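Local coordinates for protein hypoxanthine-guanine phosphoribosyltransferase (Thermus thermophilus, PDB 3ACB) that probably catalyses the magnesium-dependent, reversible salvage of hypoxanthine and guanine to IMP and GMP, with 5-phospho-alpha-D-ribose 1-diphosphate as the ribosyl donor, at residues G36-L41 against P60-M65; D66-S71 against K87-P92; P92-D97 against A120-S125; D103-G108 against S136-E141; Y157-D162 against P171-I176. All coordinates share one frame; numbering follows the deposited sequence.

Contact 1 (G36-L41 against P60-M65)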
# COMPACT_ATOMS: atom_id res chain seq x y z
N GLY A 36 -4.82 -23.40 -7.64
CA GLY A 36 -5.47 -24.33 -6.75
C GLY A 36 -5.28 -24.01 -5.28
O GLY A 36 -5.82 -24.70 -4.42
N LYS A 37 -4.51 -22.97 -4.99
CA LYS A 37 -4.28 -22.60 -3.60
C LYS A 37 -4.74 -21.18 -3.29
O LYS A 37 -5.15 -20.45 -4.19
CB LYS A 37 -2.80 -22.78 -3.25
CG LYS A 37 -2.30 -24.19 -3.53
CD LYS A 37 -1.04 -24.52 -2.76
CE LYS A 37 -0.66 -25.97 -3.01
NZ LYS A 37 0.46 -26.41 -2.13
N THR A 38 -4.68 -20.81 -2.02
CA THR A 38 -5.10 -19.49 -1.57
C THR A 38 -3.97 -18.90 -0.73
O THR A 38 -3.92 -19.09 0.49
CB THR A 38 -6.37 -19.58 -0.71
OG1 THR A 38 -7.35 -20.36 -1.39
CG2 THR A 38 -6.94 -18.19 -0.45
N PRO A 39 -3.04 -18.18 -1.37
CA PRO A 39 -1.93 -17.60 -0.62
C PRO A 39 -2.31 -16.49 0.35
O PRO A 39 -3.39 -15.90 0.26
CB PRO A 39 -0.99 -17.12 -1.72
CG PRO A 39 -1.95 -16.70 -2.79
CD PRO A 39 -2.95 -17.83 -2.80
N HIS A 40 -1.41 -16.24 1.30
CA HIS A 40 -1.60 -15.20 2.28
C HIS A 40 -0.36 -14.31 2.13
O HIS A 40 0.74 -14.71 2.50
CB HIS A 40 -1.65 -15.80 3.69
CG HIS A 40 -1.77 -14.78 4.78
ND1 HIS A 40 -2.83 -13.90 4.85
CD2 HIS A 40 -0.96 -14.49 5.82
CE1 HIS A 40 -2.66 -13.11 5.91
NE2 HIS A 40 -1.54 -13.46 6.51
N LEU A 41 -0.54 -13.12 1.57
CA LEU A 41 0.57 -12.21 1.34
C LEU A 41 0.80 -11.21 2.47
O LEU A 41 -0.12 -10.49 2.86
CB LEU A 41 0.38 -11.46 0.02
CG LEU A 41 0.70 -12.29 -1.23
CD1 LEU A 41 -0.26 -13.46 -1.33
CD2 LEU A 41 0.63 -11.41 -2.47
N PRO A 60 -4.24 -13.18 -10.24
CA PRO A 60 -5.64 -13.59 -10.39
C PRO A 60 -6.01 -14.82 -9.56
O PRO A 60 -6.44 -15.84 -10.11
CB PRO A 60 -5.77 -13.86 -11.90
CG PRO A 60 -4.68 -13.02 -12.50
CD PRO A 60 -3.54 -13.24 -11.54
N LEU A 61 -5.85 -14.73 -8.25
CA LEU A 61 -6.18 -15.85 -7.37
C LEU A 61 -6.87 -15.35 -6.11
O LEU A 61 -6.71 -14.20 -5.71
CB LEU A 61 -4.92 -16.60 -6.94
CG LEU A 61 -4.08 -17.41 -7.92
CD1 LEU A 61 -2.83 -17.92 -7.21
CD2 LEU A 61 -4.89 -18.58 -8.47
N PRO A 62 -7.67 -16.21 -5.47
CA PRO A 62 -8.32 -15.75 -4.24
C PRO A 62 -7.19 -15.73 -3.21
O PRO A 62 -6.45 -16.71 -3.08
CB PRO A 62 -9.35 -16.84 -3.96
CG PRO A 62 -8.73 -18.07 -4.56
CD PRO A 62 -8.16 -17.55 -5.86
N LEU A 63 -7.04 -14.63 -2.50
CA LEU A 63 -5.97 -14.53 -1.52
C LEU A 63 -6.28 -13.53 -0.42
O LEU A 63 -7.15 -12.68 -0.58
CB LEU A 63 -4.66 -14.15 -2.22
CG LEU A 63 -4.68 -12.87 -3.07
CD1 LEU A 63 -4.50 -11.65 -2.18
CD2 LEU A 63 -3.56 -12.92 -4.12
N THR A 64 -5.57 -13.66 0.69
CA THR A 64 -5.74 -12.76 1.81
C THR A 64 -4.41 -12.04 2.02
O THR A 64 -3.40 -12.41 1.42
CB THR A 64 -6.12 -13.51 3.10
OG1 THR A 64 -5.11 -14.48 3.41
CG2 THR A 64 -7.46 -14.21 2.93
N MET A 65 -4.41 -11.02 2.86
CA MET A 65 -3.17 -10.30 3.09
C MET A 65 -3.10 -9.69 4.48
O MET A 65 -4.10 -9.62 5.19
CB MET A 65 -2.96 -9.22 2.02
CG MET A 65 -4.21 -8.57 1.45
SD MET A 65 -3.90 -7.41 0.07
CE MET A 65 -4.43 -8.36 -1.34

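Contact 2 (D66-S71 against K87-P92)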
# COMPACT_ATOMS: atom_id res chain seq x y z
N ASP A 66 -1.90 -9.30 4.87
CA ASP A 66 -1.69 -8.68 6.16
C ASP A 66 -0.48 -7.77 6.04
O ASP A 66 0.26 -7.82 5.05
CB ASP A 66 -1.44 -9.74 7.23
CG ASP A 66 -1.85 -9.27 8.61
OD1 ASP A 66 -2.13 -8.06 8.77
OD2 ASP A 66 -1.90 -10.10 9.54
N PHE A 67 -0.29 -6.93 7.05
CA PHE A 67 0.80 -5.99 7.06
C PHE A 67 1.59 -6.10 8.35
O PHE A 67 1.01 -6.25 9.43
CB PHE A 67 0.24 -4.57 6.92
CG PHE A 67 -0.47 -4.34 5.62
CD1 PHE A 67 0.19 -3.77 4.54
CD2 PHE A 67 -1.80 -4.71 5.47
CE1 PHE A 67 -0.46 -3.57 3.32
CE2 PHE A 67 -2.46 -4.52 4.27
CZ PHE A 67 -1.79 -3.95 3.19
N ILE A 68 2.90 -6.05 8.22
CA ILE A 68 3.76 -6.13 9.39
C ILE A 68 4.86 -5.08 9.24
O ILE A 68 5.31 -4.79 8.13
CB ILE A 68 4.39 -7.54 9.53
CG1 ILE A 68 5.02 -7.70 10.91
CG2 ILE A 68 5.44 -7.76 8.46
CD1 ILE A 68 5.53 -9.11 11.20
N ALA A 69 5.26 -4.48 10.35
CA ALA A 69 6.31 -3.48 10.31
C ALA A 69 7.44 -3.95 11.22
O ALA A 69 7.21 -4.25 12.39
CB ALA A 69 5.79 -2.13 10.79
N ILE A 70 8.64 -4.04 10.67
CA ILE A 70 9.80 -4.48 11.42
C ILE A 70 11.00 -3.61 11.09
O ILE A 70 11.13 -3.11 9.98
CB ILE A 70 10.14 -5.96 11.11
CG1 ILE A 70 10.27 -6.15 9.60
CG2 ILE A 70 9.07 -6.87 11.67
CD1 ILE A 70 10.49 -7.59 9.18
N SER A 71 11.88 -3.42 12.07
CA SER A 71 13.07 -2.60 11.87
C SER A 71 14.22 -3.08 12.75
O SER A 71 15.18 -3.67 12.26
CB SER A 71 12.75 -1.14 12.17
OG SER A 71 13.86 -0.31 11.88
N LYS A 87 5.15 -3.55 14.04
CA LYS A 87 3.71 -3.82 13.89
C LYS A 87 3.51 -5.32 13.78
O LYS A 87 4.25 -6.00 13.06
CB LYS A 87 3.15 -3.13 12.64
CG LYS A 87 1.65 -3.36 12.48
CD LYS A 87 1.12 -2.81 11.17
CE LYS A 87 -0.36 -3.14 11.02
NZ LYS A 87 -0.90 -2.70 9.70
N ASP A 88 2.52 -5.85 14.48
CA ASP A 88 2.26 -7.29 14.47
C ASP A 88 1.16 -7.73 13.51
O ASP A 88 0.35 -6.92 13.04
CB ASP A 88 1.94 -7.75 15.90
CG ASP A 88 1.90 -9.26 16.02
OD1 ASP A 88 2.84 -9.92 15.53
OD2 ASP A 88 0.93 -9.79 16.61
N LEU A 89 1.13 -9.03 13.21
CA LEU A 89 0.14 -9.61 12.32
C LEU A 89 -1.22 -9.67 13.01
O LEU A 89 -1.29 -9.58 14.23
CB LEU A 89 0.55 -11.03 11.92
CG LEU A 89 1.88 -11.21 11.18
CD1 LEU A 89 2.17 -12.70 11.02
CD2 LEU A 89 1.82 -10.52 9.83
N ARG A 90 -2.28 -9.81 12.22
CA ARG A 90 -3.63 -9.89 12.77
C ARG A 90 -4.33 -11.16 12.30
O ARG A 90 -5.20 -11.69 12.99
CB ARG A 90 -4.43 -8.66 12.36
CG ARG A 90 -3.79 -7.35 12.77
CD ARG A 90 -4.60 -6.14 12.33
NE ARG A 90 -3.83 -4.91 12.46
CZ ARG A 90 -3.32 -4.46 13.61
NH1 ARG A 90 -3.51 -5.15 14.73
NH2 ARG A 90 -2.62 -3.33 13.63
N LEU A 91 -3.96 -11.64 11.11
CA LEU A 91 -4.57 -12.85 10.57
C LEU A 91 -3.68 -14.05 10.84
O LEU A 91 -2.45 -13.94 10.86
CB LEU A 91 -4.82 -12.70 9.07
CG LEU A 91 -6.07 -11.91 8.66
CD1 LEU A 91 -5.98 -10.48 9.14
CD2 LEU A 91 -6.23 -11.96 7.15
N PRO A 92 -4.29 -15.23 11.07
CA PRO A 92 -3.54 -16.46 11.34
C PRO A 92 -2.72 -16.90 10.13
O PRO A 92 -3.11 -16.66 8.99
CB PRO A 92 -4.65 -17.48 11.64
CG PRO A 92 -5.80 -16.63 12.10
CD PRO A 92 -5.74 -15.47 11.15
O HOH W 1 -1.01 -12.67 8.92
O HOH W 2 -1.31 -6.55 10.89

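Contact 3 (P92-D97 against A120-S125)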
# COMPACT_ATOMS: atom_id res chain seq x y z
N PRO A 92 -4.29 -15.23 11.07
CA PRO A 92 -3.54 -16.46 11.34
C PRO A 92 -2.72 -16.90 10.13
O PRO A 92 -3.11 -16.66 8.99
CB PRO A 92 -4.65 -17.48 11.64
CG PRO A 92 -5.80 -16.63 12.10
CD PRO A 92 -5.74 -15.47 11.15
N ILE A 93 -1.58 -17.52 10.38
CA ILE A 93 -0.76 -18.01 9.28
C ILE A 93 -0.56 -19.52 9.40
O ILE A 93 -0.11 -20.17 8.45
CB ILE A 93 0.61 -17.31 9.19
CG1 ILE A 93 1.46 -17.65 10.41
CG2 ILE A 93 0.41 -15.79 9.07
CD1 ILE A 93 2.84 -17.03 10.36
N HIS A 94 -0.90 -20.08 10.55
CA HIS A 94 -0.76 -21.52 10.75
C HIS A 94 -1.51 -22.25 9.64
O HIS A 94 -2.69 -22.00 9.41
CB HIS A 94 -1.31 -21.93 12.12
CG HIS A 94 -1.29 -23.41 12.35
ND1 HIS A 94 -0.15 -24.17 12.20
CD2 HIS A 94 -2.27 -24.27 12.74
CE1 HIS A 94 -0.43 -25.43 12.49
NE2 HIS A 94 -1.70 -25.52 12.81
N GLY A 95 -0.82 -23.14 8.94
CA GLY A 95 -1.46 -23.89 7.87
C GLY A 95 -1.72 -23.12 6.59
O GLY A 95 -2.31 -23.65 5.66
N ARG A 96 -1.26 -21.87 6.53
CA ARG A 96 -1.46 -21.06 5.32
C ARG A 96 -0.23 -21.09 4.42
O ARG A 96 0.88 -21.30 4.88
CB ARG A 96 -1.77 -19.60 5.68
CG ARG A 96 -3.11 -19.34 6.38
CD ARG A 96 -4.30 -19.77 5.53
NE ARG A 96 -4.34 -19.13 4.21
CZ ARG A 96 -4.64 -17.85 4.00
NH1 ARG A 96 -4.95 -17.05 5.01
NH2 ARG A 96 -4.66 -17.37 2.76
N ASP A 97 -0.45 -20.89 3.12
CA ASP A 97 0.66 -20.81 2.18
C ASP A 97 1.01 -19.32 2.16
O ASP A 97 0.35 -18.52 1.50
CB ASP A 97 0.23 -21.32 0.81
CG ASP A 97 0.02 -22.83 0.79
OD1 ASP A 97 0.98 -23.56 1.13
OD2 ASP A 97 -1.09 -23.29 0.44
N ALA A 120 7.69 -20.10 13.18
CA ALA A 120 7.30 -20.45 14.53
C ALA A 120 5.80 -20.76 14.61
O ALA A 120 5.38 -21.58 15.43
CB ALA A 120 7.64 -19.32 15.49
N ARG A 121 5.00 -20.13 13.76
CA ARG A 121 3.56 -20.36 13.76
C ARG A 121 3.13 -21.52 12.88
O ARG A 121 1.94 -21.77 12.68
CB ARG A 121 2.83 -19.08 13.36
CG ARG A 121 3.16 -17.91 14.27
CD ARG A 121 2.05 -16.89 14.25
NE ARG A 121 2.31 -15.78 15.16
CZ ARG A 121 1.41 -14.85 15.45
NH1 ARG A 121 0.20 -14.91 14.92
NH2 ARG A 121 1.71 -13.86 16.28
N LYS A 122 4.12 -22.23 12.34
CA LYS A 122 3.87 -23.40 11.50
C LYS A 122 2.96 -23.20 10.30
O LYS A 122 1.87 -23.78 10.23
CB LYS A 122 3.33 -24.54 12.37
CG LYS A 122 4.21 -24.89 13.55
CD LYS A 122 3.59 -26.00 14.39
CE LYS A 122 4.39 -26.25 15.66
NZ LYS A 122 5.80 -26.62 15.35
N PRO A 123 3.39 -22.38 9.33
CA PRO A 123 2.56 -22.17 8.14
C PRO A 123 2.70 -23.40 7.25
O PRO A 123 3.60 -24.21 7.46
CB PRO A 123 3.18 -20.92 7.51
CG PRO A 123 4.63 -21.06 7.88
CD PRO A 123 4.57 -21.50 9.33
N ALA A 124 1.81 -23.56 6.27
CA ALA A 124 1.90 -24.70 5.37
C ALA A 124 3.15 -24.57 4.52
O ALA A 124 3.79 -25.56 4.16
CB ALA A 124 0.66 -24.77 4.49
N SER A 125 3.50 -23.32 4.19
CA SER A 125 4.69 -23.04 3.39
C SER A 125 4.98 -21.55 3.40
O SER A 125 4.13 -20.74 3.78
CB SER A 125 4.49 -23.51 1.95
OG SER A 125 3.52 -22.71 1.28

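Contact 4 (D103-G108 against S136-E141)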
# COMPACT_ATOMS: atom_id res chain seq x y z
N ASP A 103 10.48 -5.09 0.25
CA ASP A 103 10.85 -3.98 -0.62
C ASP A 103 12.28 -4.24 -1.11
O ASP A 103 12.55 -4.21 -2.31
CB ASP A 103 10.76 -2.64 0.13
CG ASP A 103 11.52 -2.64 1.45
OD1 ASP A 103 11.96 -3.71 1.92
OD2 ASP A 103 11.67 -1.54 2.04
N ILE A 104 13.18 -4.51 -0.18
CA ILE A 104 14.57 -4.77 -0.55
C ILE A 104 15.26 -5.71 0.43
O ILE A 104 15.07 -5.60 1.65
CB ILE A 104 15.37 -3.46 -0.64
CG1 ILE A 104 16.79 -3.74 -1.13
CG2 ILE A 104 15.42 -2.78 0.72
CD1 ILE A 104 17.60 -2.49 -1.41
N VAL A 105 16.04 -6.63 -0.11
CA VAL A 105 16.79 -7.57 0.71
C VAL A 105 18.27 -7.33 0.47
O VAL A 105 18.77 -7.57 -0.63
CB VAL A 105 16.47 -9.04 0.32
CG1 VAL A 105 17.30 -9.99 1.19
CG2 VAL A 105 14.98 -9.31 0.49
N ASP A 106 18.96 -6.81 1.48
CA ASP A 106 20.39 -6.57 1.36
C ASP A 106 21.20 -7.48 2.28
O ASP A 106 21.80 -8.45 1.81
CB ASP A 106 20.74 -5.09 1.62
CG ASP A 106 19.98 -4.50 2.79
OD1 ASP A 106 19.97 -5.10 3.89
OD2 ASP A 106 19.40 -3.40 2.62
N THR A 107 21.21 -7.19 3.57
CA THR A 107 21.96 -8.01 4.52
C THR A 107 21.24 -9.34 4.74
O THR A 107 21.86 -10.36 4.98
CB THR A 107 22.11 -7.32 5.90
OG1 THR A 107 20.82 -7.22 6.52
CG2 THR A 107 22.70 -5.92 5.74
N GLY A 108 19.91 -9.30 4.66
CA GLY A 108 19.11 -10.50 4.85
C GLY A 108 18.79 -10.73 6.32
O GLY A 108 18.07 -11.68 6.66
N SER A 136 25.42 -8.42 -2.71
CA SER A 136 26.76 -8.14 -2.20
C SER A 136 26.76 -7.75 -0.73
O SER A 136 27.81 -7.72 -0.09
CB SER A 136 27.42 -7.03 -3.02
OG SER A 136 26.72 -5.81 -2.88
N ARG A 137 25.57 -7.46 -0.20
CA ARG A 137 25.43 -7.06 1.20
C ARG A 137 25.02 -8.21 2.12
O ARG A 137 24.93 -8.03 3.34
CB ARG A 137 24.38 -5.95 1.31
CG ARG A 137 24.79 -4.62 0.70
CD ARG A 137 25.77 -3.88 1.60
NE ARG A 137 25.17 -3.53 2.89
CZ ARG A 137 24.14 -2.72 3.05
NH1 ARG A 137 23.56 -2.15 2.00
NH2 ARG A 137 23.67 -2.46 4.26
N ARG A 138 24.77 -9.39 1.55
CA ARG A 138 24.34 -10.54 2.33
C ARG A 138 25.23 -10.89 3.52
O ARG A 138 26.44 -11.05 3.38
CB ARG A 138 24.21 -11.78 1.44
CG ARG A 138 23.04 -11.74 0.47
CD ARG A 138 21.70 -11.95 1.17
NE ARG A 138 20.64 -12.15 0.19
CZ ARG A 138 20.13 -11.20 -0.58
NH1 ARG A 138 20.58 -9.95 -0.49
NH2 ARG A 138 19.20 -11.50 -1.47
N GLN A 139 24.61 -11.02 4.68
CA GLN A 139 25.32 -11.39 5.89
C GLN A 139 24.80 -12.74 6.35
O GLN A 139 25.42 -13.41 7.18
CB GLN A 139 25.12 -10.33 6.98
CG GLN A 139 25.59 -8.95 6.57
CD GLN A 139 25.80 -8.02 7.75
OE1 GLN A 139 24.91 -7.81 8.57
NE2 GLN A 139 27.00 -7.46 7.85
N VAL A 140 23.66 -13.14 5.79
CA VAL A 140 23.03 -14.42 6.09
C VAL A 140 22.27 -14.90 4.86
O VAL A 140 21.77 -14.10 4.08
CB VAL A 140 22.03 -14.31 7.27
CG1 VAL A 140 22.78 -13.95 8.54
CG2 VAL A 140 20.96 -13.28 6.96
N GLU A 141 22.19 -16.22 4.69
CA GLU A 141 21.49 -16.78 3.55
C GLU A 141 19.97 -16.78 3.74
O GLU A 141 19.46 -17.34 4.70
CB GLU A 141 21.95 -18.21 3.29
CG GLU A 141 23.39 -18.33 2.83
CD GLU A 141 23.78 -19.76 2.52
OE1 GLU A 141 23.14 -20.37 1.64
OE2 GLU A 141 24.73 -20.27 3.16

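Contact 5 (Y157-D162 against P171-I176)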
# COMPACT_ATOMS: atom_id res chain seq x y z
N TYR A 157 16.03 4.71 -3.80
CA TYR A 157 14.79 5.21 -3.24
C TYR A 157 13.73 5.36 -4.33
O TYR A 157 14.02 5.21 -5.52
CB TYR A 157 15.03 6.55 -2.53
CG TYR A 157 15.57 7.66 -3.40
CD1 TYR A 157 14.73 8.63 -3.94
CD2 TYR A 157 16.94 7.76 -3.67
CE1 TYR A 157 15.22 9.66 -4.73
CE2 TYR A 157 17.45 8.79 -4.46
CZ TYR A 157 16.58 9.74 -4.99
OH TYR A 157 17.07 10.77 -5.76
N GLY A 158 12.50 5.64 -3.90
CA GLY A 158 11.39 5.79 -4.83
C GLY A 158 10.54 4.53 -4.81
O GLY A 158 10.94 3.52 -4.23
N TYR A 159 9.36 4.58 -5.43
CA TYR A 159 8.45 3.44 -5.50
C TYR A 159 8.24 2.79 -4.13
O TYR A 159 8.32 1.57 -3.98
CB TYR A 159 9.01 2.40 -6.49
CG TYR A 159 8.01 1.35 -6.95
CD1 TYR A 159 6.97 1.69 -7.82
CD2 TYR A 159 8.09 0.04 -6.50
CE1 TYR A 159 6.03 0.73 -8.23
CE2 TYR A 159 7.16 -0.92 -6.90
CZ TYR A 159 6.13 -0.57 -7.76
OH TYR A 159 5.21 -1.53 -8.12
N GLY A 160 7.96 3.63 -3.12
CA GLY A 160 7.73 3.12 -1.78
C GLY A 160 8.91 3.27 -0.85
O GLY A 160 8.73 3.44 0.36
N LEU A 161 10.13 3.21 -1.39
CA LEU A 161 11.36 3.34 -0.61
C LEU A 161 11.64 4.83 -0.39
O LEU A 161 11.51 5.63 -1.31
CB LEU A 161 12.53 2.69 -1.33
CG LEU A 161 12.55 1.15 -1.42
CD1 LEU A 161 11.28 0.64 -2.09
CD2 LEU A 161 13.77 0.73 -2.21
N ASP A 162 12.06 5.18 0.82
CA ASP A 162 12.30 6.58 1.16
C ASP A 162 13.73 7.08 1.16
O ASP A 162 14.69 6.31 1.16
CB ASP A 162 11.70 6.88 2.53
CG ASP A 162 12.51 6.27 3.66
OD1 ASP A 162 12.67 5.04 3.68
OD2 ASP A 162 12.99 7.02 4.54
N PRO A 171 7.31 7.37 -8.88
CA PRO A 171 6.79 6.18 -9.57
C PRO A 171 7.87 5.26 -10.10
O PRO A 171 7.59 4.18 -10.62
CB PRO A 171 5.91 6.77 -10.67
CG PRO A 171 6.61 8.05 -11.00
CD PRO A 171 6.99 8.60 -9.64
N PHE A 172 9.12 5.68 -9.97
CA PHE A 172 10.25 4.88 -10.45
C PHE A 172 11.27 4.71 -9.35
O PHE A 172 11.17 5.35 -8.30
CB PHE A 172 10.89 5.58 -11.65
CG PHE A 172 11.24 7.03 -11.40
CD1 PHE A 172 12.31 7.38 -10.59
CD2 PHE A 172 10.46 8.05 -11.96
CE1 PHE A 172 12.61 8.72 -10.33
CE2 PHE A 172 10.75 9.39 -11.71
CZ PHE A 172 11.83 9.72 -10.89
N ILE A 173 12.23 3.82 -9.58
CA ILE A 173 13.30 3.59 -8.62
C ILE A 173 14.51 4.37 -9.12
O ILE A 173 14.88 4.28 -10.30
CB ILE A 173 13.70 2.09 -8.54
CG1 ILE A 173 12.60 1.28 -7.85
CG2 ILE A 173 15.02 1.95 -7.76
CD1 ILE A 173 12.44 1.60 -6.38
N THR A 174 15.12 5.14 -8.23
CA THR A 174 16.29 5.92 -8.61
C THR A 174 17.32 5.84 -7.50
O THR A 174 17.16 5.06 -6.55
CB THR A 174 15.89 7.40 -8.88
OG1 THR A 174 17.01 8.11 -9.41
CG2 THR A 174 15.41 8.07 -7.60
N SER A 175 18.39 6.62 -7.61
CA SER A 175 19.45 6.59 -6.60
C SER A 175 20.31 7.84 -6.62
O SER A 175 20.18 8.68 -7.51
CB SER A 175 20.35 5.36 -6.82
OG SER A 175 20.96 5.41 -8.10
N ILE A 176 21.18 7.96 -5.62
CA ILE A 176 22.09 9.10 -5.52
C ILE A 176 23.52 8.57 -5.51
O ILE A 176 23.74 7.37 -5.33
CB ILE A 176 21.86 9.92 -4.23
CG1 ILE A 176 22.14 9.04 -3.00
CG2 ILE A 176 20.44 10.46 -4.19
CD1 ILE A 176 22.02 9.77 -1.67

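Contact 1 (G36-L41 against P60-M65)
The His40 imidazole lies across the Thr64 side chain, whose CB sits in the ring plane at its edge, and ND1 meets Thr64 OG1 at 2.8 Å in a hydrogen bond whose donor could be either group. With CG anti to the backbone N (chi1 177°), the ring swings along the sheet face that both residues share. Thr64 OG1 is also bonded to Arg96, in the loop before strand 97-102. Without the imidazole, as with an alanine here, Thr64 OG1 would probably lose this partner and a gap would be likely to open beside Leu91 and Ile93.

Thr64 N donates to Pro39 O at 3.2 Å, and Leu41 N returns a bond to Thr64 O at 3.0 Å. These are parallel rungs between strands 39-45 and 64-70, the two strands of a beta-alpha-beta crossover through helix 49-56, within the type I phosphoribosyltransferase fold. On the other face, the side chains of Leu41 and Met65 both touch Met52 and Val56 of that helix. Next to these bonds, Pro39 CG rests 3.8 Å from Leu63 CB, while Thr38 CG2 lies against the carbonyl of Pro62. Phe166 of the second subunit packs on Thr38 and Thr64.

Contact 2 (D66-S71 against K87-P92)
Asp66 OD2 is gripped by two successive backbone amides of the 87-92 segment and by a water. Arg90 N reaches it at 2.7 Å through the syn lone pair, almost straight at 176°. Leu91 N, 3.0 Å from Asp66 OD2, is equally straight but comes from above the carboxylate plane. The water bonded to OD2 also donates to Leu91 O at 2.7 Å, so it bridges the carboxylate to the same residue whose amide OD2 accepts. Asp66 OD1 takes the amide of Phe67, which helps fix the rotation of the group, and a second water lies between OD1 and Asp88 O. Asp66 CG is anti to its own backbone nitrogen (chi1 -153°), a torsion that carries the carboxylate over to the passing loop. So many donors around a buried carboxylate would be expected to stabilise its charged form.

Farther along, the contact becomes sheet. Lys87 N donates to Ala69 O at 2.7 Å in an antiparallel hydrogen-bonded pair, through which strand 85-87 borders strand 64-70 at one end of the mixed sheet. Here Ala69 CB and Lys87 CB are only 3.4 Å apart, tighter than usual for two carbons. The extended Lys87 chain runs back past the Phe67 carbonyl and brings NZ to 3.5 Å from Phe67 CB. On the other side of the strand, Leu89 CD2 packs obliquely on Ile68 CB at 3.9 Å, and both side chains reach helix 109-119, at Leu118 and Leu114 respectively. The Phe67 ring makes an edge-to-face contact with Phe49 of the second subunit.

Contact 3 (P92-D97 against A120-S125)
His94 CG lies anti to the backbone N (chi1 176°), which sets the ring beside the Lys122 side chain, the two pointing the same way, while Ile93 CG1 stands between the backbone N and the carbonyl carbon (chi1 66°) and crosses the Arg121 chain at about a right angle. Ile93 CG1 thereby meets Arg121 CB at 3.6 Å. His94 ND1 donates to Lys122 O at 2.8 Å, the oxygen lying somewhat out of the ring plane, and makes a weaker bond to Arg121 O. Gly95 N is a second donor to Lys122 O, at 3.1 Å, from the same face as ND1.

Residues 93-96 form a type II beta turn, closed by Arg96 N on Ile93 O, with Gly95 at positive phi. Arg96 O receives Ala124 N at 2.8 Å and Ser125 N more weakly. Ser125 OG then donates to the anti lone pair of Asp97 OD1 at 2.7 Å.

Asp97 and Ser125 form a parallel bridge where strands 97-102 and 125-130 begin, after the loops that lead in from strand 85-87 and helix 109-119. Ile93 and Pro123 both pack on Val98, whereas Arg96 sends its guanidinium to the carbonyl of Thr38, just ahead of strand 39-45.

Contact 4 (D103-G108 against S136-E141)
From CB outward, Arg138 follows the Asp106 carbonyl: CB and CG pass it, and CD lies 3.6 Å from Asp106 O. The bend at chi2 (-73°) folds the chain over that oxygen; NE then passes Val105 CG1, and CZ settles on the same methyl, which lies over one guanidinium face with CG1 at 3.6 Å from CZ. At the tip, NH1 hydrogen-bonds two successive carbonyls, Val105 O and Asp106 O, each at 3.0 Å. The first is approached from well above its carbonyl plane, 61° out, so that bond is poorly directed; NH2 turns to Ser133. A leucine in place of Arg138 is likely to cost both carbonyls their NH1 donor and leave the turn after strand 104-105 freer to shift.

A backbone bond continues the contact: Gln139 N meets Thr107 O at 2.8 Å and 172°. The Arg137 guanidinium has Asp106 CB over one face and Thr107 CG2 beside NH2, and its NH1 forms a salt bridge with Asp153. Asp106 OD2 stays 4.4 Å from Arg137 NH1, well out of the guanidinium plane, which amounts to charge proximity without a directed N-H. At Gly108 a beta carbon would fall tightly against Val140 O, and this glycine stands at the N-cap position of helix 109-119. Asp103, Asp106, Thr107 and Gly108 all bind IMP and GMP; the last three lie in the loop between strand 104-105 and helix 109-119, which in type I phosphoribosyltransferases holds the nucleotide 5'-phosphate.

Contact 5 (Y157-D162 against P171-I176)
Thr174 CG2 sits over one face of the Tyr157 ring, 3.5 Å from its centroid and 24° off the normal, a CH-pi contact at the centre of a small antiparallel pair of strands, 155-157 and 174-176. Tyr157 CG stands between the backbone N and the carbonyl carbon (chi1 60°), which lays the ring alongside the threonine, and Ile176 CG2 adds a second methyl at 3.4 Å from Tyr157 CE2, its side chain crossing the tyrosine at about a right angle.

Beyond the strand, Ile173 CD1 touches Tyr159 CB at 3.5 Å and, more loosely, Leu161 CD2. Gly158 to Leu161 make a type I' turn, held by reciprocal backbone bonds between its end residues. A beta carbon on Gly158 would run into Phe172 O. The turn leads to Asp162, which binds GMP, while Leu161 packs on the ligand-binding Asp103.

The polar ends find partners elsewhere: Tyr159 OH bonds Asp54 of helix 49-56, Thr174 OG1 meets Gly8 and Gln13, and Ser175 OG meets Val12. Between the strands, Tyr157 N donates to Thr174 O at 3.0 Å, and Thr174 N returns to Tyr157 O at 2.9 Å, with a 176° angle at the hydrogen.

How the contacts relate
Contacts 1, 2 and 3 form a touching group at one end of the subunit, their centres 13 to 17 Å apart. Contacts 1 and 2 share strand 64-70, and contacts 2 and 3 share Pro92. His40 N to Asp97 O, at 2.9 Å, probably bonds contact 1 to contact 3. Contact 4 uses strand 104-105 at the far edge of the same mixed sheet, its centre about 27 Å from that of contact 1. Contact 5 belongs to a separate two-stranded sheet but touches contact 4, about 18 Å away between centres. Contacts 3 and 4 interleave along the chain; the other pairs follow in series. Nucleotide-binding residues lie in contacts 4 and 5; contacts 1, 2 and 5 touch the second subunit, so contact 5 does both.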